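Local atomic coordinates of uncharacterized conserved protein (Idiomarina loihiensis, PDB entry 2QSD), a protein that is of unknown function but belongs to the DUF1543 family, carries two copies of that sequence domain and assembles as a two-chain, beta-rich protein. Residues A[27-32]-A[103-108]; A[61-64]-A[70-73]. All coordinates share one frame; numbering follows the deposited sequence.

Interaction 1 (A[27-32]-A[103-108]); sequences HDIRFV and HDFTVV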
ATOM      1  N   HIS A  27      -1.035  -2.041   2.818  1.00 36.37           N
ATOM      2  CA  HIS A  27      -0.179  -3.195   3.068  1.00 36.25           C
ATOM      3  C   HIS A  27       1.127  -2.794   3.751  1.00 35.96           C
ATOM      4  O   HIS A  27       1.687  -1.750   3.448  1.00 38.38           O
ATOM      5  CB  HIS A  27       0.132  -3.915   1.754  1.00 31.68           C
ATOM      6  CG  HIS A  27      -1.078  -4.469   1.072  1.00 47.17           C
ATOM      7  ND1 HIS A  27      -1.886  -3.705   0.257  1.00 52.66           N
ATOM      8  CD2 HIS A  27      -1.625  -5.707   1.095  1.00 41.94           C
ATOM      9  CE1 HIS A  27      -2.878  -4.449  -0.194  1.00 57.51           C
ATOM     10  NE2 HIS A  27      -2.744  -5.667   0.301  1.00 57.45           N
ATOM     11  N   ASP A  28       1.609  -3.642   4.652  1.00 29.06           N
ATOM     12  CA  ASP A  28       2.903  -3.440   5.300  1.00 37.62           C
ATOM     13  C   ASP A  28       3.677  -4.762   5.376  1.00 36.87           C
ATOM     14  O   ASP A  28       3.085  -5.839   5.311  1.00 33.89           O
ATOM     15  CB  ASP A  28       2.714  -2.846   6.710  1.00 37.82           C
ATOM     16  CG  ASP A  28       4.005  -2.282   7.298  1.00 40.91           C
ATOM     17  OD1 ASP A  28       4.913  -1.935   6.518  1.00 47.38           O
ATOM     18  OD2 ASP A  28       4.112  -2.176   8.541  1.00 42.61           O
ATOM     19  N   ILE A  29       4.999  -4.658   5.499  1.00 39.16           N
ATOM     20  CA  ILE A  29       5.881  -5.795   5.721  1.00 36.90           C
ATOM     21  C   ILE A  29       6.273  -5.841   7.193  1.00 43.91           C
ATOM     22  O   ILE A  29       6.778  -4.854   7.732  1.00 49.27           O
ATOM     23  CB  ILE A  29       7.149  -5.675   4.852  1.00 46.81           C
ATOM     24  CG1 ILE A  29       6.811  -5.870   3.368  1.00 39.98           C
ATOM     25  CG2 ILE A  29       8.237  -6.649   5.304  1.00 47.89           C
ATOM     26  CD1 ILE A  29       6.590  -7.301   2.983  1.00 58.60           C
ATOM     27  N   ARG A  30       6.017  -6.974   7.845  1.00 39.99           N
ATOM     28  CA  ARG A  30       6.446  -7.181   9.229  1.00 38.27           C
ATOM     29  C   ARG A  30       7.499  -8.291   9.330  1.00 41.21           C
ATOM     30  O   ARG A  30       7.483  -9.255   8.555  1.00 39.05           O
ATOM     31  CB  ARG A  30       5.260  -7.525  10.143  1.00 32.89           C
ATOM     32  CG  ARG A  30       4.042  -6.601  10.070  1.00 41.67           C
ATOM     33  CD  ARG A  30       4.387  -5.128  10.291  1.00 45.31           C
ATOM     34  NE  ARG A  30       4.977  -4.867  11.601  1.00 44.79           N
ATOM     35  CZ  ARG A  30       5.508  -3.702  11.966  1.00 47.46           C
ATOM     36  NH1 ARG A  30       5.525  -2.672  11.127  1.00 40.41           N
ATOM     37  NH2 ARG A  30       6.029  -3.567  13.174  1.00 38.41           N
ATOM     38  N   PHE A  31       8.408  -8.144  10.290  1.00 37.52           N
ATOM     39  CA  PHE A  31       9.329  -9.205  10.658  1.00 36.48           C
ATOM     40  C   PHE A  31       8.868  -9.790  11.977  1.00 39.60           C
ATOM     41  O   PHE A  31       8.623  -9.050  12.926  1.00 44.30           O
ATOM     42  CB  PHE A  31      10.759  -8.676  10.767  1.00 40.83           C
ATOM     43  CG  PHE A  31      11.371  -8.321   9.444  1.00 47.13           C
ATOM     44  CD1 PHE A  31      11.238  -7.032   8.921  1.00 39.32           C
ATOM     45  CD2 PHE A  31      12.067  -9.282   8.707  1.00 45.64           C
ATOM     46  CE1 PHE A  31      11.793  -6.704   7.684  1.00 44.77           C
ATOM     47  CE2 PHE A  31      12.632  -8.965   7.471  1.00 47.08           C
ATOM     48  CZ  PHE A  31      12.497  -7.674   6.959  1.00 50.42           C
ATOM     49  N   VAL A  32       8.727 -11.113  12.026  1.00 37.20           N
ATOM     50  CA  VAL A  32       8.223 -11.805  13.216  1.00 38.13           C
ATOM     51  C   VAL A  32       9.002 -13.097  13.475  1.00 42.73           C
ATOM     52  O   VAL A  32       9.541 -13.698  12.541  1.00 39.27           O
ATOM     53  CB  VAL A  32       6.705 -12.131  13.123  1.00 35.81           C
ATOM     54  CG1 VAL A  32       5.860 -10.881  13.337  1.00 36.78           C
ATOM     55  CG2 VAL A  32       6.356 -12.808  11.790  1.00 35.04           C
ATOM     56  N   HIS A 103       9.481  -7.214  -5.323  1.00106.87           N
ATOM     57  CA  HIS A 103      10.252  -6.379  -6.245  1.00108.65           C
ATOM     58  C   HIS A 103      10.522  -4.986  -5.672  1.00103.12           C
ATOM     59  O   HIS A 103      11.567  -4.388  -5.944  1.00 99.72           O
ATOM     60  CB  HIS A 103       9.527  -6.284  -7.594  1.00117.11           C
ATOM     61  CG  HIS A 103      10.362  -5.720  -8.706  1.00130.93           C
ATOM     62  ND1 HIS A 103       9.896  -4.749  -9.566  1.00134.79           N
ATOM     63  CD2 HIS A 103      11.629  -5.994  -9.102  1.00137.89           C
ATOM     64  CE1 HIS A 103      10.837  -4.450 -10.444  1.00136.19           C
ATOM     65  NE2 HIS A 103      11.899  -5.189 -10.183  1.00138.69           N
ATOM     66  N   ASP A 104       9.586  -4.488  -4.866  1.00 95.22           N
ATOM     67  CA  ASP A 104       9.670  -3.139  -4.293  1.00 93.69           C
ATOM     68  C   ASP A 104      10.616  -2.995  -3.088  1.00 89.72           C
ATOM     69  O   ASP A 104      10.778  -1.893  -2.556  1.00 90.57           O
ATOM     70  CB  ASP A 104       8.266  -2.607  -3.945  1.00 98.35           C
ATOM     71  CG  ASP A 104       7.513  -3.505  -2.967  1.00110.38           C
ATOM     72  OD1 ASP A 104       7.280  -4.692  -3.287  1.00120.94           O
ATOM     73  OD2 ASP A 104       7.133  -3.015  -1.881  1.00110.26           O
ATOM     74  N   PHE A 105      11.227  -4.100  -2.656  1.00 82.48           N
ATOM     75  CA  PHE A 105      12.169  -4.081  -1.533  1.00 73.48           C
ATOM     76  C   PHE A 105      13.196  -5.203  -1.612  1.00 70.60           C
ATOM     77  O   PHE A 105      13.080  -6.106  -2.445  1.00 70.93           O
ATOM     78  CB  PHE A 105      11.429  -4.143  -0.184  1.00 75.42           C
ATOM     79  CG  PHE A 105      10.700  -5.436   0.062  1.00 76.52           C
ATOM     80  CD1 PHE A 105       9.340  -5.535  -0.200  1.00 80.62           C
ATOM     81  CD2 PHE A 105      11.368  -6.551   0.569  1.00 75.66           C
ATOM     82  CE1 PHE A 105       8.662  -6.720   0.027  1.00 76.21           C
ATOM     83  CE2 PHE A 105      10.700  -7.736   0.795  1.00 78.78           C
ATOM     84  CZ  PHE A 105       9.344  -7.819   0.533  1.00 74.82           C
ATOM     85  N   THR A 106      14.184  -5.142  -0.718  1.00 66.24           N
ATOM     86  CA  THR A 106      15.145  -6.231  -0.526  1.00 59.33           C
ATOM     87  C   THR A 106      15.665  -6.300   0.915  1.00 54.30           C
ATOM     88  O   THR A 106      15.441  -5.389   1.716  1.00 52.58           O
ATOM     89  CB  THR A 106      16.337  -6.149  -1.518  1.00 60.26           C
ATOM     90  OG1 THR A 106      17.087  -7.369  -1.471  1.00 60.31           O
ATOM     91  CG2 THR A 106      17.254  -4.988  -1.180  1.00 55.11           C
ATOM     92  N   VAL A 107      16.339  -7.404   1.231  1.00 52.15           N
ATOM     93  CA  VAL A 107      17.074  -7.552   2.478  1.00 46.95           C
ATOM     94  C   VAL A 107      18.535  -7.802   2.121  1.00 49.25           C
ATOM     95  O   VAL A 107      18.832  -8.622   1.251  1.00 56.03           O
ATOM     96  CB  VAL A 107      16.513  -8.701   3.355  1.00 53.33           C
ATOM     97  CG1 VAL A 107      17.308  -8.839   4.651  1.00 56.59           C
ATOM     98  CG2 VAL A 107      15.031  -8.469   3.682  1.00 43.37           C
ATOM     99  N   VAL A 108      19.439  -7.066   2.762  1.00 47.86           N
ATOM    100  CA  VAL A 108      20.883  -7.199   2.529  1.00 45.93           C
ATOM    101  C   VAL A 108      21.656  -7.276   3.844  1.00 50.09           C
ATOM    102  O   VAL A 108      21.128  -6.940   4.909  1.00 51.40           O
ATOM    103  CB  VAL A 108      21.477  -6.022   1.681  1.00 47.22           C
ATOM    104  CG1 VAL A 108      20.937  -6.019   0.248  1.00 45.53           C
ATOM    105  CG2 VAL A 108      21.267  -4.665   2.368  1.00 40.90           C
TER

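Interaction 2 (A[61-64]-A[70-73]); sequences VHLH and RIHL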
ATOM      1  N   VAL A  61       7.631 -15.332   3.796  1.00 39.27           N
ATOM      2  CA  VAL A  61       8.782 -16.192   3.565  1.00 33.94           C
ATOM      3  C   VAL A  61       9.529 -16.425   4.871  1.00 32.02           C
ATOM      4  O   VAL A  61       9.710 -15.506   5.669  1.00 37.17           O
ATOM      5  CB  VAL A  61       9.709 -15.634   2.443  1.00 43.22           C
ATOM      6  CG1 VAL A  61      10.125 -14.180   2.717  1.00 37.38           C
ATOM      7  CG2 VAL A  61      10.924 -16.537   2.218  1.00 39.93           C
ATOM      8  N   HIS A  62       9.908 -17.677   5.106  1.00 45.39           N
ATOM      9  CA  HIS A  62      10.835 -18.032   6.172  1.00 39.74           C
ATOM     10  C   HIS A  62      12.210 -17.628   5.682  1.00 39.89           C
ATOM     11  O   HIS A  62      12.705 -18.172   4.693  1.00 40.69           O
ATOM     12  CB  HIS A  62      10.753 -19.540   6.455  1.00 39.75           C
ATOM     13  CG  HIS A  62      11.844 -20.070   7.338  1.00 50.43           C
ATOM     14  ND1 HIS A  62      12.315 -21.362   7.232  1.00 49.25           N
ATOM     15  CD2 HIS A  62      12.550 -19.496   8.341  1.00 48.67           C
ATOM     16  CE1 HIS A  62      13.261 -21.559   8.131  1.00 41.13           C
ATOM     17  NE2 HIS A  62      13.426 -20.440   8.814  1.00 42.76           N
ATOM     18  N   LEU A  63      12.809 -16.660   6.369  1.00 38.76           N
ATOM     19  CA  LEU A  63      14.105 -16.103   5.981  1.00 44.20           C
ATOM     20  C   LEU A  63      15.217 -16.769   6.788  1.00 40.82           C
ATOM     21  O   LEU A  63      15.290 -16.580   8.001  1.00 39.31           O
ATOM     22  CB  LEU A  63      14.113 -14.601   6.271  1.00 42.61           C
ATOM     23  CG  LEU A  63      14.365 -13.561   5.180  1.00 50.24           C
ATOM     24  CD1 LEU A  63      14.911 -12.296   5.828  1.00 46.15           C
ATOM     25  CD2 LEU A  63      15.293 -14.043   4.066  1.00 43.40           C
ATOM     26  N   HIS A  64      16.076 -17.547   6.128  1.00 42.80           N
ATOM     27  CA  HIS A  64      17.167 -18.250   6.826  1.00 37.21           C
ATOM     28  C   HIS A  64      18.568 -17.885   6.335  1.00 44.24           C
ATOM     29  O   HIS A  64      19.554 -18.052   7.066  1.00 41.81           O
ATOM     30  CB  HIS A  64      16.970 -19.772   6.810  1.00 35.52           C
ATOM     31  CG  HIS A  64      16.630 -20.333   5.464  1.00 43.93           C
ATOM     32  ND1 HIS A  64      17.556 -20.456   4.450  1.00 47.29           N
ATOM     33  CD2 HIS A  64      15.466 -20.818   4.970  1.00 44.00           C
ATOM     34  CE1 HIS A  64      16.975 -20.979   3.384  1.00 37.33           C
ATOM     35  NE2 HIS A  64      15.705 -21.204   3.673  1.00 45.64           N
ATOM     36  N   ARG A  70      23.984 -17.043   7.215  1.00 42.03           N
ATOM     37  CA  ARG A  70      22.937 -17.778   7.910  1.00 42.02           C
ATOM     38  C   ARG A  70      22.420 -16.959   9.094  1.00 47.69           C
ATOM     39  O   ARG A  70      23.205 -16.350   9.821  1.00 46.80           O
ATOM     40  CB  ARG A  70      23.492 -19.119   8.396  1.00 45.25           C
ATOM     41  CG  ARG A  70      22.518 -20.010   9.146  1.00 40.17           C
ATOM     42  CD  ARG A  70      23.113 -21.382   9.352  1.00 52.91           C
ATOM     43  NE  ARG A  70      22.350 -22.173  10.311  1.00 71.23           N
ATOM     44  CZ  ARG A  70      22.624 -23.435  10.631  1.00 81.84           C
ATOM     45  NH1 ARG A  70      21.870 -24.066  11.522  1.00 73.68           N
ATOM     46  NH2 ARG A  70      23.647 -24.069  10.066  1.00 76.14           N
ATOM     47  N   ILE A  71      21.102 -16.956   9.278  1.00 43.88           N
ATOM     48  CA  ILE A  71      20.460 -16.180  10.326  1.00 43.18           C
ATOM     49  C   ILE A  71      20.266 -17.042  11.562  1.00 46.71           C
ATOM     50  O   ILE A  71      19.678 -18.123  11.490  1.00 51.89           O
ATOM     51  CB  ILE A  71      19.107 -15.601   9.839  1.00 41.96           C
ATOM     52  CG1 ILE A  71      19.341 -14.654   8.658  1.00 39.60           C
ATOM     53  CG2 ILE A  71      18.380 -14.880  10.972  1.00 42.37           C
ATOM     54  CD1 ILE A  71      18.123 -14.403   7.817  1.00 44.83           C
ATOM     55  N   HIS A  72      20.786 -16.568  12.692  1.00 46.59           N
ATOM     56  CA  HIS A  72      20.595 -17.242  13.973  1.00 46.47           C
ATOM     57  C   HIS A  72      19.742 -16.381  14.881  1.00 41.45           C
ATOM     58  O   HIS A  72      19.837 -15.152  14.843  1.00 47.00           O
ATOM     59  CB  HIS A  72      21.933 -17.524  14.649  1.00 46.79           C
ATOM     60  CG  HIS A  72      22.770 -18.529  13.929  1.00 54.10           C
ATOM     61  ND1 HIS A  72      22.564 -19.886  14.048  1.00 46.96           N
ATOM     62  CD2 HIS A  72      23.815 -18.377  13.081  1.00 47.74           C
ATOM     63  CE1 HIS A  72      23.445 -20.526  13.301  1.00 58.56           C
ATOM     64  NE2 HIS A  72      24.216 -19.633  12.704  1.00 50.90           N
ATOM     65  N   LEU A  73      18.912 -17.031  15.690  1.00 40.90           N
ATOM     66  CA  LEU A  73      18.045 -16.333  16.633  1.00 52.24           C
ATOM     67  C   LEU A  73      18.335 -16.784  18.057  1.00 55.68           C
ATOM     68  O   LEU A  73      18.287 -17.981  18.360  1.00 52.07           O
ATOM     69  CB  LEU A  73      16.568 -16.561  16.288  1.00 47.56           C
ATOM     70  CG  LEU A  73      16.116 -16.149  14.885  1.00 45.11           C
ATOM     71  CD1 LEU A  73      14.733 -16.711  14.586  1.00 48.88           C
ATOM     72  CD2 LEU A  73      16.156 -14.634  14.693  1.00 47.23           C
TER

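Interaction 1 (A[27-32]-A[103-108])
Ile-29 lays the end of its longer branch against the ring of Phe-105: CD1 stands 3.7 Å from both CE1 and CZ of that ring, and CG1 follows at 3.9 Å from CE1. The two side chains come from opposite directions, and the methyl meets the ring obliquely. Placing CG1 opposite the carbonyl carbon (chi1 -70°) sends this branch out from the strand, while Phe-105, with CG between the backbone N and the carbonyl carbon (chi1 66°), projects its ring toward strand 26-34. Two residues on, a second and looser pair has CZ of Phe-31 4.2 Å from CG2 of Val-107, the methyl lying at the ring edge and near its plane.

This is packing between two beta sheets. Strand 26-34 belongs to one antiparallel sheet and strand 105-110 lies at the edge, within this chain, of another; their backbones stay apart, the CA atoms of Ile-29 and Phe-105 being 9.8 Å apart. Phe-88 of strand 85-90 fills in beside the pair, meeting Phe-31 edge-to-face and touching Ile-29, Phe-105 and Val-107; Leu-12 of strand 9-17 lies against Ile-29 and Phe-31.

Polar residues of strand 26-34 serve the dimer instead. Arg-30 NH1 forms a salt bridge with Asp-28 OD2 at 3.0 Å, almost in the guanidinium plane and nearly in line with the carboxylate C-O bond. The same NH1 bonds to Gly-21 O of the second subunit, whose Asn-23 and Ile-24 backbone N atoms both bind Asp-28 OD1.

Interaction 2 (A[61-64]-A[70-73])
His-64 O receives the backbone N of Ile-71 at 2.9 Å, with an N-H...O angle of 159° and the donor tilted 34° out of the carbonyl plane. CA of Arg-70 reaches the same oxygen in a weaker C-H...O contact of 3.5 Å, so two successive residues of strand 69-74 converge on one carbonyl. Beside this polar link, Ile-71 runs its longer branch back along the chain at 63-64: CD1 lies 3.6 Å from Leu-63 O and 4.3 Å from Leu-63 CB. That reach follows from chi1 of -62°, which sets CG1 beside the backbone N, the very atom turned to His-64. On the other segment, the His-64 ring brings CD2 3.8 Å above one face of the His-62 ring, toward its rim. Gln-166 bonds to both sides of Leu-63, giving NE2 to His-62 O and accepting His-64 N on OE1. The Ile-71 to His-64 bond lies at the open end of the hairpin of strands 65-66 and 69-74, extending its pairing by one residue, in the passage from strand 56-62 to strand 65-66; beyond it, strand 155-161 pairs with strand 69-74 and carries Leu-159 against Ile-71.

Interaction 2 is nested in sequence within the length of chain between the two segments of interaction 1, with centres about 14 Å apart and nearest atoms about 4 Å apart, near but not touching. Interaction 1 packs two sheets together through apolar side chains, whereas interaction 2 is local backbone pairing beside a hairpin, in the chain running from one sheet to the next. The shared element is the sheet containing strands 26-34 and 56-62, both paired with strand 9-17. Leu-12, already beside interaction 1, also meets Val-61, while Tyr-102 meets both Phe-105 and Val-61, linking the surroundings of the two contacts.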